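Phytase (PDB 3ZHC) belongs to branch 2 of the histidine phosphatase superfamily, an alpha/beta enzyme fold in which helices pack against a mixed beta sheet. Local coordinates at residues B[288-291]-B[292-296]; B[295-298]-B[299-303]; B[359-363]-B[364-368]; B[414-417]-B[418-421]; B[420-423]-B[424-427]. The protein carries 2 engineered substitutions. One frame throughout, in Å; residues are numbered along the deposited sequence.

Contact 1. Residues B[288-291]-B[292-296]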
loop_
_atom_site.group_PDB
_atom_site.type_symbol
_atom_site.label_atom_id
_atom_site.label_comp_id
_atom_site.label_asym_id
_atom_site.label_seq_id
_atom_site.Cartn_x
_atom_site.Cartn_y
_atom_site.Cartn_z
ATOM N N ARG B 288 12.811 4.536 -22.365
ATOM C CA ARG B 288 12.726 5.951 -21.926
ATOM C C ARG B 288 13.770 6.352 -20.893
ATOM O O ARG B 288 14.245 7.467 -20.920
ATOM C CB ARG B 288 11.309 6.300 -21.416
ATOM C CG ARG B 288 10.327 6.593 -22.500
ATOM C CD ARG B 288 8.921 6.841 -21.946
ATOM N NE ARG B 288 7.978 7.325 -22.984
ATOM C CZ ARG B 288 6.624 7.303 -22.899
ATOM N NH1 ARG B 288 5.992 6.811 -21.812
ATOM N NH2 ARG B 288 5.889 7.779 -23.922
ATOM N N ALA B 289 14.115 5.431 -19.986
ATOM C CA ALA B 289 15.127 5.695 -18.935
ATOM C C ALA B 289 16.576 5.544 -19.395
ATOM O O ALA B 289 17.471 5.930 -18.648
ATOM C CB ALA B 289 14.885 4.783 -17.710
ATOM N N THR B 290 16.821 5.000 -20.603
ATOM C CA THR B 290 18.217 4.658 -21.055
ATOM C C THR B 290 19.237 5.841 -21.014
ATOM O O THR B 290 20.318 5.685 -20.394
ATOM C CB THR B 290 18.228 3.896 -22.456
ATOM O OG1 THR B 290 17.721 2.565 -22.272
ATOM C CG2 THR B 290 19.627 3.808 -23.052
ATOM N N PRO B 291 18.912 7.002 -21.649
ATOM C CA PRO B 291 19.825 8.156 -21.583
ATOM C C PRO B 291 20.150 8.611 -20.155
ATOM O O PRO B 291 21.302 8.874 -19.864
ATOM C CB PRO B 291 19.060 9.243 -22.328
ATOM C CG PRO B 291 18.194 8.538 -23.220
ATOM C CD PRO B 291 17.765 7.301 -22.519
ATOM N N LEU B 292 19.145 8.687 -19.285
ATOM C CA LEU B 292 19.370 9.076 -17.873
ATOM C C LEU B 292 20.208 8.022 -17.121
ATOM O O LEU B 292 21.122 8.381 -16.373
ATOM C CB LEU B 292 18.048 9.382 -17.144
ATOM C CG LEU B 292 17.486 10.784 -17.419
ATOM C CD1 LEU B 292 16.009 10.880 -17.029
ATOM C CD2 LEU B 292 18.312 11.865 -16.689
ATOM N N LEU B 293 19.892 6.738 -17.333
ATOM C CA LEU B 293 20.704 5.631 -16.776
ATOM C C LEU B 293 22.174 5.699 -17.243
ATOM O O LEU B 293 23.087 5.493 -16.432
ATOM C CB LEU B 293 20.091 4.276 -17.117
ATOM C CG LEU B 293 18.762 3.982 -16.384
ATOM C CD1 LEU B 293 18.058 2.805 -16.996
ATOM C CD2 LEU B 293 19.011 3.767 -14.899
ATOM N N ASP B 294 22.388 6.002 -18.536
ATOM C CA ASP B 294 23.764 6.153 -19.106
ATOM C C ASP B 294 24.515 7.320 -18.482
ATOM O O ASP B 294 25.705 7.196 -18.178
ATOM C CB ASP B 294 23.730 6.330 -20.636
ATOM C CG ASP B 294 23.344 5.044 -21.387
ATOM O OD1 ASP B 294 23.294 3.923 -20.788
ATOM O OD2 ASP B 294 23.092 5.161 -22.608
ATOM N N MET B 295 23.809 8.452 -18.303
ATOM C CA MET B 295 24.350 9.654 -17.625
ATOM C C MET B 295 24.701 9.342 -16.180
ATOM O O MET B 295 25.801 9.645 -15.735
ATOM C CB MET B 295 23.331 10.812 -17.679
ATOM C CG MET B 295 23.818 12.190 -17.098
ATOM S SD MET B 295 25.226 12.916 -18.000
ATOM C CE MET B 295 24.437 13.339 -19.549
ATOM N N ILE B 296 23.756 8.730 -15.450
ATOM C CA ILE B 296 23.963 8.352 -14.031
ATOM C C ILE B 296 25.177 7.440 -13.882
ATOM O O ILE B 296 26.001 7.629 -12.973
ATOM C CB ILE B 296 22.720 7.639 -13.440
ATOM C CG1 ILE B 296 21.540 8.601 -13.284
ATOM C CG2 ILE B 296 23.034 7.013 -12.068
ATOM C CD1 ILE B 296 20.193 7.896 -13.255
HETATM O O HOH W 1 16.230 9.010 -19.911
#

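Contact 2. Residues B[295-298]-B[299-303]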
loop_
_atom_site.group_PDB
_atom_site.type_symbol
_atom_site.label_atom_id
_atom_site.label_comp_id
_atom_site.label_asym_id
_atom_site.label_seq_id
_atom_site.Cartn_x
_atom_site.Cartn_y
_atom_site.Cartn_z
ATOM N N MET B 295 23.809 8.452 -18.303
ATOM C CA MET B 295 24.350 9.654 -17.625
ATOM C C MET B 295 24.701 9.342 -16.180
ATOM O O MET B 295 25.801 9.645 -15.735
ATOM C CB MET B 295 23.331 10.812 -17.679
ATOM C CG MET B 295 23.818 12.190 -17.098
ATOM S SD MET B 295 25.226 12.916 -18.000
ATOM C CE MET B 295 24.437 13.339 -19.549
ATOM N N ILE B 296 23.756 8.730 -15.450
ATOM C CA ILE B 296 23.963 8.352 -14.031
ATOM C C ILE B 296 25.177 7.440 -13.882
ATOM O O ILE B 296 26.001 7.629 -12.973
ATOM C CB ILE B 296 22.720 7.639 -13.440
ATOM C CG1 ILE B 296 21.540 8.601 -13.284
ATOM C CG2 ILE B 296 23.034 7.013 -12.068
ATOM C CD1 ILE B 296 20.193 7.896 -13.255
ATOM N N ASP B 297 25.277 6.454 -14.792
ATOM C CA ASP B 297 26.343 5.464 -14.776
ATOM C C ASP B 297 27.715 6.131 -15.036
ATOM O O ASP B 297 28.650 5.966 -14.239
ATOM C CB ASP B 297 26.044 4.352 -15.800
ATOM C CG ASP B 297 26.948 3.160 -15.663
ATOM O OD1 ASP B 297 27.506 2.913 -14.567
ATOM O OD2 ASP B 297 27.100 2.452 -16.669
ATOM N N THR B 298 27.809 6.882 -16.143
ATOM C CA THR B 298 29.013 7.657 -16.488
ATOM C C THR B 298 29.463 8.572 -15.332
ATOM O O THR B 298 30.646 8.592 -14.977
ATOM C CB THR B 298 28.793 8.543 -17.739
ATOM O OG1 THR B 298 28.434 7.725 -18.861
ATOM C CG2 THR B 298 30.053 9.343 -18.075
ATOM N N ALA B 299 28.507 9.309 -14.757
ATOM C CA ALA B 299 28.801 10.267 -13.673
ATOM C C ALA B 299 29.350 9.601 -12.407
ATOM O O ALA B 299 30.186 10.175 -11.729
ATOM C CB ALA B 299 27.560 11.105 -13.342
ATOM N N LEU B 300 28.868 8.396 -12.108
ATOM C CA LEU B 300 29.339 7.611 -10.951
ATOM C C LEU B 300 30.650 6.832 -11.220
ATOM O O LEU B 300 31.429 6.620 -10.291
ATOM C CB LEU B 300 28.229 6.658 -10.456
ATOM C CG LEU B 300 27.282 7.169 -9.347
ATOM C CD1 LEU B 300 27.008 8.660 -9.409
ATOM C CD2 LEU B 300 25.966 6.367 -9.347
ATOM N N LEU B 301 30.890 6.433 -12.481
ATOM C CA LEU B 301 32.067 5.590 -12.849
ATOM C C LEU B 301 33.359 6.289 -13.278
ATOM O O LEU B 301 34.437 5.885 -12.832
ATOM C CB LEU B 301 31.697 4.616 -13.991
ATOM C CG LEU B 301 30.796 3.451 -13.677
ATOM C CD1 LEU B 301 30.614 2.645 -14.947
ATOM C CD2 LEU B 301 31.379 2.596 -12.573
ATOM N N THR B 302 33.267 7.307 -14.139
ATOM C CA THR B 302 34.499 7.858 -14.757
ATOM C C THR B 302 35.392 8.658 -13.815
ATOM O O THR B 302 34.927 9.247 -12.835
ATOM C CB THR B 302 34.212 8.716 -16.008
ATOM O OG1 THR B 302 33.439 9.868 -15.653
ATOM C CG2 THR B 302 33.477 7.871 -17.068
ATOM N N ASN B 303 36.693 8.644 -14.150
ATOM C CA ASN B 303 37.728 9.406 -13.463
ATOM C C ASN B 303 38.190 10.609 -14.328
ATOM O O ASN B 303 39.248 11.192 -14.074
ATOM C CB ASN B 303 38.906 8.473 -13.091
ATOM C CG ASN B 303 38.524 7.421 -12.001
ATOM O OD1 ASN B 303 38.792 6.219 -12.156
ATOM N ND2 ASN B 303 37.894 7.885 -10.907
#

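Contact 3. Residues B[359-363]-B[364-368]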
loop_
_atom_site.group_PDB
_atom_site.type_symbol
_atom_site.label_atom_id
_atom_site.label_comp_id
_atom_site.label_asym_id
_atom_site.label_seq_id
_atom_site.Cartn_x
_atom_site.Cartn_y
_atom_site.Cartn_z
ATOM N N TRP B 359 29.464 5.900 -2.259
ATOM C CA TRP B 359 30.187 5.809 -0.997
ATOM C C TRP B 359 31.457 4.965 -1.173
ATOM O O TRP B 359 31.419 3.914 -1.839
ATOM C CB TRP B 359 29.307 5.173 0.071
ATOM C CG TRP B 359 28.167 5.997 0.475
ATOM C CD1 TRP B 359 26.935 6.041 -0.113
ATOM C CD2 TRP B 359 28.128 6.914 1.566
ATOM N NE1 TRP B 359 26.126 6.935 0.549
ATOM C CE2 TRP B 359 26.832 7.487 1.588
ATOM C CE3 TRP B 359 29.067 7.314 2.539
ATOM C CZ2 TRP B 359 26.442 8.445 2.547
ATOM C CZ3 TRP B 359 28.679 8.274 3.505
ATOM C CH2 TRP B 359 27.379 8.824 3.495
ATOM N N LYS B 360 32.576 5.421 -0.581
ATOM C CA LYS B 360 33.841 4.667 -0.578
ATOM C C LYS B 360 34.033 4.096 0.820
ATOM O O LYS B 360 34.003 4.846 1.801
ATOM C CB LYS B 360 35.039 5.544 -0.943
ATOM C CG LYS B 360 36.376 4.742 -1.114
ATOM C CD LYS B 360 37.591 5.635 -1.403
ATOM C CE LYS B 360 38.071 6.388 -0.141
ATOM N NZ LYS B 360 39.373 7.142 -0.367
ATOM N N ARG B 361 34.224 2.776 0.908
ATOM C CA ARG B 361 34.523 2.116 2.181
ATOM C C ARG B 361 36.001 2.377 2.439
ATOM O O ARG B 361 36.845 2.040 1.602
ATOM C CB ARG B 361 34.232 0.634 2.100
ATOM C CG ARG B 361 34.460 -0.167 3.403
ATOM C CD ARG B 361 34.411 -1.684 3.120
ATOM N NE ARG B 361 33.093 -2.291 3.270
ATOM C CZ ARG B 361 32.727 -3.471 2.742
ATOM N NH1 ARG B 361 33.574 -4.214 1.989
ATOM N NH2 ARG B 361 31.491 -3.920 2.961
ATOM N N THR B 362 36.306 2.986 3.593
ATOM C CA THR B 362 37.692 3.371 3.965
ATOM C C THR B 362 38.654 2.193 4.101
ATOM O O THR B 362 39.803 2.280 3.646
ATOM C CB THR B 362 37.724 4.150 5.315
ATOM O OG1 THR B 362 36.737 5.181 5.304
ATOM C CG2 THR B 362 39.112 4.764 5.568
ATOM N N SER B 363 38.180 1.106 4.723
ATOM C CA SER B 363 39.032 -0.081 5.025
ATOM C C SER B 363 39.695 -0.756 3.806
ATOM O O SER B 363 40.813 -1.296 3.931
ATOM C CB SER B 363 38.235 -1.127 5.824
ATOM O OG SER B 363 37.083 -1.532 5.114
ATOM N N ASP B 364 39.025 -0.727 2.646
ATOM C CA ASP B 364 39.581 -1.333 1.382
ATOM C C ASP B 364 39.435 -0.467 0.091
ATOM O O ASP B 364 39.751 -0.939 -1.008
ATOM C CB ASP B 364 38.975 -2.744 1.169
ATOM C CG ASP B 364 37.446 -2.746 1.159
ATOM O OD1 ASP B 364 36.847 -1.649 1.140
ATOM O OD2 ASP B 364 36.847 -3.851 1.172
ATOM N N ASN B 365 38.971 0.785 0.240
ATOM C CA ASN B 365 38.733 1.708 -0.894
ATOM C C ASN B 365 37.762 1.150 -1.985
ATOM O O ASN B 365 37.885 1.490 -3.166
ATOM C CB ASN B 365 40.082 2.185 -1.479
ATOM C CG ASN B 365 40.985 2.859 -0.411
ATOM O OD1 ASN B 365 40.538 3.167 0.712
ATOM N ND2 ASN B 365 42.245 3.085 -0.763
ATOM N N THR B 366 36.805 0.304 -1.549
ATOM C CA THR B 366 35.767 -0.260 -2.418
ATOM C C THR B 366 34.611 0.728 -2.548
ATOM O O THR B 366 34.192 1.323 -1.550
ATOM C CB THR B 366 35.202 -1.600 -1.879
ATOM O OG1 THR B 366 34.843 -1.449 -0.514
ATOM C CG2 THR B 366 36.228 -2.705 -1.998
ATOM N N ASP B 367 34.096 0.889 -3.771
ATOM C CA ASP B 367 33.011 1.850 -4.066
ATOM C C ASP B 367 31.628 1.176 -4.060
ATOM O O ASP B 367 31.439 0.114 -4.662
ATOM C CB ASP B 367 33.270 2.531 -5.397
ATOM C CG ASP B 367 34.604 3.302 -5.416
ATOM O OD1 ASP B 367 34.912 4.015 -4.426
ATOM O OD2 ASP B 367 35.335 3.194 -6.426
ATOM N N TRP B 368 30.675 1.823 -3.367
ATOM C CA TRP B 368 29.306 1.330 -3.200
ATOM C C TRP B 368 28.291 2.420 -3.554
ATOM O O TRP B 368 28.575 3.607 -3.393
ATOM C CB TRP B 368 29.100 0.842 -1.761
ATOM C CG TRP B 368 30.184 -0.134 -1.338
ATOM C CD1 TRP B 368 31.407 0.181 -0.801
ATOM C CD2 TRP B 368 30.148 -1.561 -1.439
ATOM N NE1 TRP B 368 32.129 -0.959 -0.554
ATOM C CE2 TRP B 368 31.387 -2.047 -0.931
ATOM C CE3 TRP B 368 29.192 -2.484 -1.893
ATOM C CZ2 TRP B 368 31.691 -3.420 -0.873
ATOM C CZ3 TRP B 368 29.496 -3.853 -1.836
ATOM C CH2 TRP B 368 30.736 -4.305 -1.329
#

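Contact 4. Residues B[414-417]-B[418-421]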
loop_
_atom_site.group_PDB
_atom_site.type_symbol
_atom_site.label_atom_id
_atom_site.label_comp_id
_atom_site.label_asym_id
_atom_site.label_seq_id
_atom_site.Cartn_x
_atom_site.Cartn_y
_atom_site.Cartn_z
ATOM N N LEU B 414 29.731 -0.836 -6.780
ATOM C CA LEU B 414 29.806 0.035 -7.962
ATOM C C LEU B 414 29.658 -0.750 -9.296
ATOM O O LEU B 414 28.873 -0.336 -10.170
ATOM C CB LEU B 414 31.109 0.849 -7.951
ATOM C CG LEU B 414 31.270 1.955 -8.996
ATOM C CD1 LEU B 414 30.222 3.050 -8.807
ATOM C CD2 LEU B 414 32.664 2.528 -8.917
ATOM N N LYS B 415 30.393 -1.870 -9.440
ATOM C CA LYS B 415 30.326 -2.684 -10.673
ATOM C C LYS B 415 28.973 -3.411 -10.804
ATOM O O LYS B 415 28.471 -3.565 -11.895
ATOM C CB LYS B 415 31.509 -3.667 -10.766
ATOM C CG LYS B 415 32.869 -2.965 -10.962
ATOM C CD LYS B 415 33.990 -3.945 -11.360
ATOM C CE LYS B 415 34.207 -5.021 -10.301
ATOM N NZ LYS B 415 35.283 -5.986 -10.686
ATOM N N SER B 416 28.401 -3.852 -9.664
ATOM C CA SER B 416 27.054 -4.487 -9.652
ATOM C C SER B 416 25.983 -3.484 -10.086
ATOM O O SER B 416 25.052 -3.841 -10.810
ATOM C CB SER B 416 26.673 -5.051 -8.267
ATOM O OG SER B 416 27.311 -6.270 -8.001
ATOM N N PHE B 417 26.122 -2.230 -9.623
ATOM C CA PHE B 417 25.220 -1.150 -10.021
ATOM C C PHE B 417 25.338 -0.900 -11.521
ATOM O O PHE B 417 24.326 -0.878 -12.225
ATOM C CB PHE B 417 25.503 0.152 -9.231
ATOM C CG PHE B 417 24.624 1.307 -9.639
ATOM C CD1 PHE B 417 23.284 1.354 -9.233
ATOM C CD2 PHE B 417 25.126 2.346 -10.434
ATOM C CE1 PHE B 417 22.443 2.427 -9.612
ATOM C CE2 PHE B 417 24.297 3.423 -10.818
ATOM C CZ PHE B 417 22.949 3.458 -10.402
ATOM N N SER B 418 26.575 -0.722 -11.996
ATOM C CA SER B 418 26.843 -0.475 -13.423
ATOM C C SER B 418 26.374 -1.633 -14.323
ATOM O O SER B 418 25.820 -1.400 -15.381
ATOM C CB SER B 418 28.330 -0.209 -13.653
ATOM O OG SER B 418 28.568 0.210 -14.976
ATOM N N ARG B 419 26.603 -2.872 -13.882
ATOM C CA ARG B 419 26.195 -4.065 -14.663
ATOM C C ARG B 419 24.668 -4.241 -14.739
ATOM O O ARG B 419 24.163 -4.756 -15.724
ATOM C CB ARG B 419 26.911 -5.347 -14.151
ATOM C CG ARG B 419 28.375 -5.447 -14.692
ATOM C CD ARG B 419 29.174 -6.698 -14.179
ATOM N NE ARG B 419 28.340 -7.922 -14.119
ATOM C CZ ARG B 419 27.777 -8.447 -13.006
ATOM N NH1 ARG B 419 27.939 -7.888 -11.782
ATOM N NH2 ARG B 419 27.043 -9.561 -13.117
ATOM N N LEU B 420 23.956 -3.808 -13.699
ATOM C CA LEU B 420 22.477 -3.793 -13.710
ATOM C C LEU B 420 21.964 -2.806 -14.756
ATOM O O LEU B 420 20.969 -3.077 -15.430
ATOM C CB LEU B 420 21.941 -3.432 -12.336
ATOM C CG LEU B 420 20.445 -3.494 -12.084
ATOM C CD1 LEU B 420 19.865 -4.868 -12.415
ATOM C CD2 LEU B 420 20.196 -3.147 -10.641
ATOM N N ILE B 421 22.660 -1.662 -14.880
ATOM C CA ILE B 421 22.358 -0.651 -15.897
ATOM C C ILE B 421 22.599 -1.204 -17.314
ATOM O O ILE B 421 21.829 -0.912 -18.219
ATOM C CB ILE B 421 23.144 0.698 -15.642
ATOM C CG1 ILE B 421 22.549 1.415 -14.424
ATOM C CG2 ILE B 421 23.119 1.612 -16.859
ATOM C CD1 ILE B 421 23.184 2.743 -14.098
#

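Contact 5. Residues B[420-423]-B[424-427]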
loop_
_atom_site.group_PDB
_atom_site.type_symbol
_atom_site.label_atom_id
_atom_site.label_comp_id
_atom_site.label_asym_id
_atom_site.label_seq_id
_atom_site.Cartn_x
_atom_site.Cartn_y
_atom_site.Cartn_z
ATOM N N LEU B 420 23.956 -3.808 -13.699
ATOM C CA LEU B 420 22.477 -3.793 -13.710
ATOM C C LEU B 420 21.964 -2.806 -14.756
ATOM O O LEU B 420 20.969 -3.077 -15.430
ATOM C CB LEU B 420 21.941 -3.432 -12.336
ATOM C CG LEU B 420 20.445 -3.494 -12.084
ATOM C CD1 LEU B 420 19.865 -4.868 -12.415
ATOM C CD2 LEU B 420 20.196 -3.147 -10.641
ATOM N N ILE B 421 22.660 -1.662 -14.880
ATOM C CA ILE B 421 22.358 -0.651 -15.897
ATOM C C ILE B 421 22.599 -1.204 -17.314
ATOM O O ILE B 421 21.829 -0.912 -18.219
ATOM C CB ILE B 421 23.144 0.698 -15.642
ATOM C CG1 ILE B 421 22.549 1.415 -14.424
ATOM C CG2 ILE B 421 23.119 1.612 -16.859
ATOM C CD1 ILE B 421 23.184 2.743 -14.098
ATOM N N LYS B 422 23.658 -2.001 -17.495
ATOM C CA LYS B 422 23.915 -2.661 -18.798
ATOM C C LYS B 422 22.801 -3.632 -19.196
ATOM O O LYS B 422 22.418 -3.694 -20.368
ATOM C CB LYS B 422 25.228 -3.448 -18.793
ATOM C CG LYS B 422 26.519 -2.664 -18.552
ATOM C CD LYS B 422 26.664 -1.448 -19.451
ATOM C CE LYS B 422 26.434 -0.165 -18.716
ATOM N NZ LYS B 422 27.627 0.141 -17.872
ATOM N N GLU B 423 22.296 -4.382 -18.223
ATOM C CA GLU B 423 21.258 -5.373 -18.474
ATOM C C GLU B 423 19.932 -4.747 -18.896
ATOM O O GLU B 423 19.313 -5.201 -19.856
ATOM C CB GLU B 423 21.056 -6.258 -17.231
ATOM C CG GLU B 423 20.030 -7.398 -17.443
ATOM C CD GLU B 423 20.090 -8.454 -16.376
ATOM O OE1 GLU B 423 21.215 -8.945 -16.079
ATOM O OE2 GLU B 423 19.017 -8.804 -15.833
ATOM N N ILE B 424 19.515 -3.711 -18.182
ATOM C CA ILE B 424 18.225 -3.053 -18.434
ATOM C C ILE B 424 18.214 -2.054 -19.628
ATOM O O ILE B 424 17.176 -1.888 -20.261
ATOM C CB ILE B 424 17.654 -2.374 -17.111
ATOM C CG1 ILE B 424 18.495 -1.170 -16.667
ATOM C CG2 ILE B 424 17.533 -3.423 -15.999
ATOM C CD1 ILE B 424 18.336 -0.800 -15.143
ATOM N N ARG B 425 19.345 -1.419 -19.931
ATOM C CA ARG B 425 19.382 -0.375 -20.988
ATOM C C ARG B 425 19.050 -0.901 -22.392
ATOM O O ARG B 425 19.337 -2.037 -22.711
ATOM C CB ARG B 425 20.736 0.352 -21.017
ATOM C CG ARG B 425 21.902 -0.482 -21.513
ATOM C CD ARG B 425 23.198 0.244 -21.357
ATOM N NE ARG B 425 23.275 1.463 -22.163
ATOM C CZ ARG B 425 23.556 1.514 -23.468
ATOM N NH1 ARG B 425 23.790 0.402 -24.186
ATOM N NH2 ARG B 425 23.602 2.689 -24.073
ATOM N N VAL B 426 18.439 -0.038 -23.205
ATOM C CA VAL B 426 18.091 -0.336 -24.582
ATOM C C VAL B 426 19.120 0.431 -25.434
ATOM O O VAL B 426 19.036 1.645 -25.524
ATOM C CB VAL B 426 16.647 0.088 -24.901
ATOM C CG1 VAL B 426 16.292 -0.184 -26.372
ATOM C CG2 VAL B 426 15.681 -0.626 -23.974
ATOM N N PRO B 427 20.105 -0.288 -26.061
ATOM C CA PRO B 427 21.199 0.408 -26.818
ATOM C C PRO B 427 20.718 1.336 -27.961
ATOM O O PRO B 427 21.360 2.364 -28.242
ATOM C CB PRO B 427 22.071 -0.758 -27.340
ATOM C CG PRO B 427 21.229 -1.941 -27.263
ATOM C CD PRO B 427 20.252 -1.751 -26.142
HETATM O O HOH W 2 23.749 -2.918 -23.346
#

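Contact 1. Residues B[288-291]-B[292-296]
Thr290 and Asp294, one helical turn apart, lie side by side and point the same way, the methyl CG2 of Thr290 3.7 Å from OD2 of Asp294. The carboxylate leans back over the preceding turn because CG of Asp294 stands anti to its own carbonyl carbon (chi1 -71°), which brings CG within 3.2 Å of Thr290 O. That oxygen is already bound by Asp294 N at 2.8 Å, and the acid's charge is met by Arg425 through OD1. The hydroxyl of Thr290 serves the chain around it, bonding to Arg286 O and Val426 N, so this small branched residue offers a methyl to one neighbour and a polar atom to two others. On another side of the helix Leu293 folds back in the same manner: CD1 packs 3.8 Å from the methyl of Ala289, and CG lies 3.3 Å from Ala289 O. This is the middle of helix 282-301, packed between strand 318-323 and helices 325-335 and 414-424, and leucine and alanine suit its buried surface. Pro291 kinks it, since its nitrogen has no hydrogen to give to the turn before. Close by, a water molecule takes the place of a direct helical bond, lying 2.7 Å from Arg288 O and accepting from Leu292 N at 3.0 Å. Direct helical bonding resumes with Leu293 N on Ala289 O and runs on to Met295 N, 3.0 Å from Pro291 O.

Contact 2. Residues B[295-298]-B[299-303]
Helical bonds carry the backbone from Ala299 N on Met295 O to Leu301 N on Asp297 O, growing more bent toward the end, and the helix stops where Thr302 turns to extended angles (psi 152°). Thr298 O is gripped twice by that residue: Thr302 N binds it at 3.0 Å in an almost straight bond (174°), and Thr302 OG1 donates to it at 3.1 Å from the opposite face of the carbonyl plane. The hydroxyl reaches back because it sits between its own backbone N and carbonyl carbon (chi1 63°). A threonine thus suits the exit, binding a carbonyl near the helix end while its CG2 touches CG2 of Thr298 at 3.9 Å. Asp297 and Leu301 cross obliquely, OD1 of the acid lying against the CD1 methyl (3.1 Å) and CG of Leu301. The carboxylate is buried, but its oxygens have partners on helix 414-424: OD1 bonds to Ser418 OG and OD2 forms a salt bridge with Lys422. Leu300, lying side by side with Ile296, meets its CG2 with CD2 at 4.1 Å, and both pack on Val34 and Phe356 of the sheet. What results is the last turn of a largely buried helix, sandwiched between the central sheet and helix 414-424 in an alpha/beta fold.

Contact 3. Residues B[359-363]-B[364-368]
The hydroxyl OG1 of Thr366, 3.4 Å from CB of Arg361 on the neighbouring strand, donates to Asp364 OD1 at 2.6 Å and accepts from Trp368 NE1 at 2.8 Å. It sits in a beta hairpin that joins strands 353-361 and 366-375 at the edge of the molecule. The strands are antiparallel, and Trp359 and Trp368 form a hydrogen-bonded pair in which each N meets the other's O at 2.7 Å. At the turn, Asn365 has a positive phi of 56°, a conformation asparagine accepts more readily than most residues, and Asp364 folds its carboxylate inward to receive the threonine. Its OD1 is met from above the carboxylate plane, while OD2 makes a long, weak salt bridge of 3.4 Å to Arg361 NH1. On the face bearing Lys360 and Asp367 the aliphatic part of the lysine meets the acid, CG 3.7 Å from Asp367 OD1, while the ammonium pairs weakly with Glu31. The long chain of Arg361 starts straight, CG anti to the backbone N (chi1 -178°), then bends at chi3 and passes the indole of Trp368 at a slant. The two planes stand 49° apart, with Trp368 CZ2 3.3 Å above one face of the guanidinium, toward its rim.

Contact 4. Residues B[414-417]-B[418-421]
Leu414 opens helix 414-424 by accepting Ser418 N on its carbonyl oxygen at 3.0 Å, while its side chain turns to Leu301 and Val369. Lys415 comes next, its O bound by Arg419 N at 2.8 Å. The aliphatic part of Arg419 folds over the same oxygen, CB at 3.3 Å and CG at 3.4 Å from Lys415 O, before the chain bends at chi3. Both long basic chains suit this exposed side of the helix, Arg419 also making a long, weak ion pair with Glu404. Ser416 is buried and small, and its hydroxyl bonds to Glu405 N and to the hydroxyl of Ser413, joining the helix start to the strand and loop before it. Its own carbonyl oxygen takes Leu420 N. Phe417 supplies the main apolar contact. Its ring swings out with CG anti to the backbone N (chi1 178°) and leans across Ile421, so that Ile421 CD1 comes within 3.5 Å of CE2 and 3.8 Å of CZ, and CG1 of the isoleucine lies over one ring face. The flat aromatic and the branched chain fill a surface turned to Leu300 and Asp297 of helix 282-301. The separation of character is clear: charge on one side, hydrocarbon on another, and between them Ser418, whose hydroxyl bonds to Asp297 and Lys422. Such an amphipathic helix can bury its apolar side against the fold while its polar contacts probably fix its position.

Contact 5. Residues B[420-423]-B[424-427]
Arg425 N binds Ile421 O at 3.1 Å and Ile424 N binds Leu420 O at 3.2 Å, the last bonds that tie the chain to the final turn of helix 414-424. The charged groups find partners on helix 282-301, with NE of Arg425 in a salt bridge to Asp294 and Lys422 NZ in one to Asp297. The two basic chains lie side by side, Lys422 CE 4.2 Å from Arg425 CD; an acid for each probably offsets their like charges. A water at the edge of the guanidinium, in its plane, weakly joins Arg425 NH1 to Lys422 O. CG of Arg425 lies against two carbonyl oxygens, 3.3 Å from Ile421 O and 3.4 Å from Lys422 O. Ile424 wraps Leu420 O in hydrocarbon: CG1, set between its own N and carbonyl carbon (chi1 68°), lies 3.4 Å away, and CG2 and CD1 lie scarcely farther off. A beta-branched residue suits the place because both its branches reach that oxygen. Arg425 then leaves helical angles, and Val426 N continues to Thr290 OG1. Here a C-terminal helix hands the chain on as a loop held to the adjoining helix of the alpha/beta fold.

Along the chain, contacts 1 and 2 come first, overlapping at Met295 and Ile296 on helix 282-301 with centres 11 Å apart. Contact 3 follows on the hairpin of strands 353-361 and 366-375, and contacts 4 and 5 close the series on helix 414-424, sharing Leu420 and Ile421. The two helices run side by side in opposite senses, so contact 5 lies about 9 Å from contact 1, and contact 4 about 11 Å from contact 2, centre to centre. Contact 3 lies farther out, about 25 Å from contacts 1 and 5, yet Asp367 O meets Leu414 N of contact 4. Near the C-terminus, the chain thus packs back onto the earlier helix and the main sheet.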